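Local coordinates for probable acrylyl-CoA reductase AcuI (Escherichia coli, PDB 1O89), which probably catalyses the NADPH-dependent reduction of acrylyl-CoA to propanoyl-CoA, working as a homodimer of the zinc-containing alcohol dehydrogenase family, at residues A[79-84]-A[118-123]. Residues are numbered along the deposited sequence; the frame is centred on the assembly and turned at random.
Sequences PMIPGI and GLAEQA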
loop_
_atom_site.group_PDB
_atom_site.type_symbol
_atom_site.label_atom_id
_atom_site.label_comp_id
_atom_site.label_asym_id
_atom_site.label_seq_id
_atom_site.Cartn_x
_atom_site.Cartn_y
_atom_site.Cartn_z
ATOM N N PRO A 79 36.167 -8.915 8.961
ATOM C CA PRO A 79 36.433 -7.825 8.020
ATOM C C PRO A 79 35.444 -7.835 6.852
ATOM O O PRO A 79 34.873 -8.881 6.561
ATOM C CB PRO A 79 37.866 -8.113 7.532
ATOM C CG PRO A 79 38.161 -9.551 7.885
ATOM C CD PRO A 79 37.099 -10.042 8.795
ATOM N N MET A 80 35.259 -6.695 6.192
ATOM C CA MET A 80 34.239 -6.575 5.140
ATOM C C MET A 80 34.738 -5.772 3.970
ATOM O O MET A 80 35.347 -4.734 4.164
ATOM C CB MET A 80 32.987 -5.897 5.716
ATOM C CG MET A 80 31.846 -5.680 4.729
ATOM S SD MET A 80 31.298 -7.181 3.913
ATOM C CE MET A 80 31.134 -8.242 5.270
ATOM N N ILE A 81 34.470 -6.247 2.757
ATOM C CA ILE A 81 34.696 -5.462 1.546
ATOM C C ILE A 81 33.370 -4.784 1.161
ATOM O O ILE A 81 32.406 -5.474 0.840
ATOM C CB ILE A 81 35.161 -6.339 0.395
ATOM C CG1 ILE A 81 36.546 -6.925 0.681
ATOM C CG2 ILE A 81 35.205 -5.530 -0.896
ATOM C CD1 ILE A 81 36.984 -7.962 -0.338
ATOM N N PRO A 82 33.317 -3.455 1.187
ATOM C CA PRO A 82 32.092 -2.727 0.861
ATOM C C PRO A 82 31.854 -2.660 -0.649
ATOM O O PRO A 82 32.591 -3.252 -1.436
ATOM C CB PRO A 82 32.348 -1.342 1.440
ATOM C CG PRO A 82 33.827 -1.174 1.377
ATOM C CD PRO A 82 34.433 -2.544 1.480
ATOM N N GLY A 83 30.813 -1.944 -1.040
ATOM C CA GLY A 83 30.407 -1.817 -2.441
ATOM C C GLY A 83 29.150 -2.627 -2.694
ATOM O O GLY A 83 29.239 -3.802 -3.039
ATOM N N ILE A 84 27.983 -2.008 -2.514
ATOM C CA ILE A 84 26.726 -2.711 -2.742
ATOM C C ILE A 84 26.429 -2.940 -4.208
ATOM O O ILE A 84 25.592 -3.773 -4.530
ATOM C CB ILE A 84 25.516 -2.006 -2.052
ATOM C CG1 ILE A 84 25.260 -0.603 -2.625
ATOM C CG2 ILE A 84 25.732 -1.953 -0.537
ATOM C CD1 ILE A 84 24.041 0.090 -2.008
ATOM N N GLY A 118 31.828 -5.043 -3.837
ATOM C CA GLY A 118 32.350 -4.553 -5.102
ATOM C C GLY A 118 33.664 -3.832 -5.100
ATOM O O GLY A 118 34.270 -3.689 -6.153
ATOM N N LEU A 119 34.129 -3.367 -3.950
ATOM C CA LEU A 119 35.363 -2.577 -3.914
ATOM C C LEU A 119 36.570 -3.504 -3.823
ATOM O O LEU A 119 37.340 -3.499 -2.869
ATOM C CB LEU A 119 35.320 -1.522 -2.793
ATOM C CG LEU A 119 34.527 -0.206 -3.034
ATOM C CD1 LEU A 119 34.302 0.147 -4.492
ATOM C CD2 LEU A 119 33.199 -0.296 -2.411
ATOM N N ALA A 120 36.730 -4.292 -4.875
ATOM C CA ALA A 120 37.718 -5.353 -4.930
ATOM C C ALA A 120 37.842 -5.812 -6.378
ATOM O O ALA A 120 36.901 -5.650 -7.150
ATOM C CB ALA A 120 37.294 -6.503 -4.055
ATOM N N GLU A 121 38.985 -6.387 -6.739
ATOM C CA GLU A 121 39.200 -6.868 -8.108
ATOM C C GLU A 121 38.360 -8.103 -8.404
ATOM O O GLU A 121 38.100 -8.411 -9.565
ATOM C CB GLU A 121 40.673 -7.185 -8.359
ATOM C CG GLU A 121 41.548 -5.944 -8.338
ATOM C CD GLU A 121 43.021 -6.236 -8.531
ATOM O OE1 GLU A 121 43.473 -7.370 -8.252
ATOM O OE2 GLU A 121 43.729 -5.312 -8.959
ATOM N N GLN A 122 37.952 -8.812 -7.359
ATOM C CA GLN A 122 37.098 -9.973 -7.533
ATOM C C GLN A 122 36.013 -10.019 -6.480
ATOM O O GLN A 122 36.243 -9.628 -5.338
ATOM C CB GLN A 122 37.919 -11.254 -7.445
ATOM C CG GLN A 122 39.153 -11.310 -8.347
ATOM C CD GLN A 122 39.810 -12.664 -8.289
ATOM O OE1 GLN A 122 39.141 -13.653 -8.021
ATOM N NE2 GLN A 122 41.125 -12.718 -8.532
ATOM N N ALA A 123 34.840 -10.500 -6.878
ATOM C CA ALA A 123 33.741 -10.788 -5.968
ATOM C C ALA A 123 33.193 -12.183 -6.270
ATOM O O ALA A 123 33.107 -12.577 -7.426
ATOM C CB ALA A 123 32.662 -9.759 -6.127
#
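Two consecutive carbonyls, those of P82 and G83, accept one N-H each, from L119 and G118 in turn, the order reversed along the chain; both hydrogen bonds joining these irregular loops are thus backbone to backbone, with apolar side chains packing beside them. L119 N lies 2.9 Å from P82 O in a nearly straight bond (160° at the hydrogen), with the donor tilted 19° from the carbonyl plane. G118 N meets G83 O at 3.0 Å, in that carbonyl's plane and on a lone pair. Glycine suits position 83: its positive phi (107°) is open to a residue with no side chain to press on the P82 carbonyl oxygen, and its bare CA lets G118 N come close, the CA atoms of G83 and G118 being 4.3 Å apart. L119, centre of an inverse gamma turn, places its side chain across the P82 ring at about a right angle; the stiff ring offers it an apolar surface, though the exact position of the leucine's end is doubtful. Further along, I81 sets CG2 anti to its backbone N, which brings this methyl to 3.9 Å from CB of A120, while CD1 of I81 touches the same CB at 4.0 Å. The small alanine leaves room for both branches of the isoleucine. Strand 23-28 adds to this apolar packing through A24, and one carboxylate oxygen, OD1 of D64 from helix 62-69, accepts the N-H groups of both G83 and I84. The arrangement is buried loop-to-loop packing within the GroES-like catalytic domain of medium-chain dehydrogenases/reductases, joining the lead-in to strand 85-93 with the turn before strand 122-125.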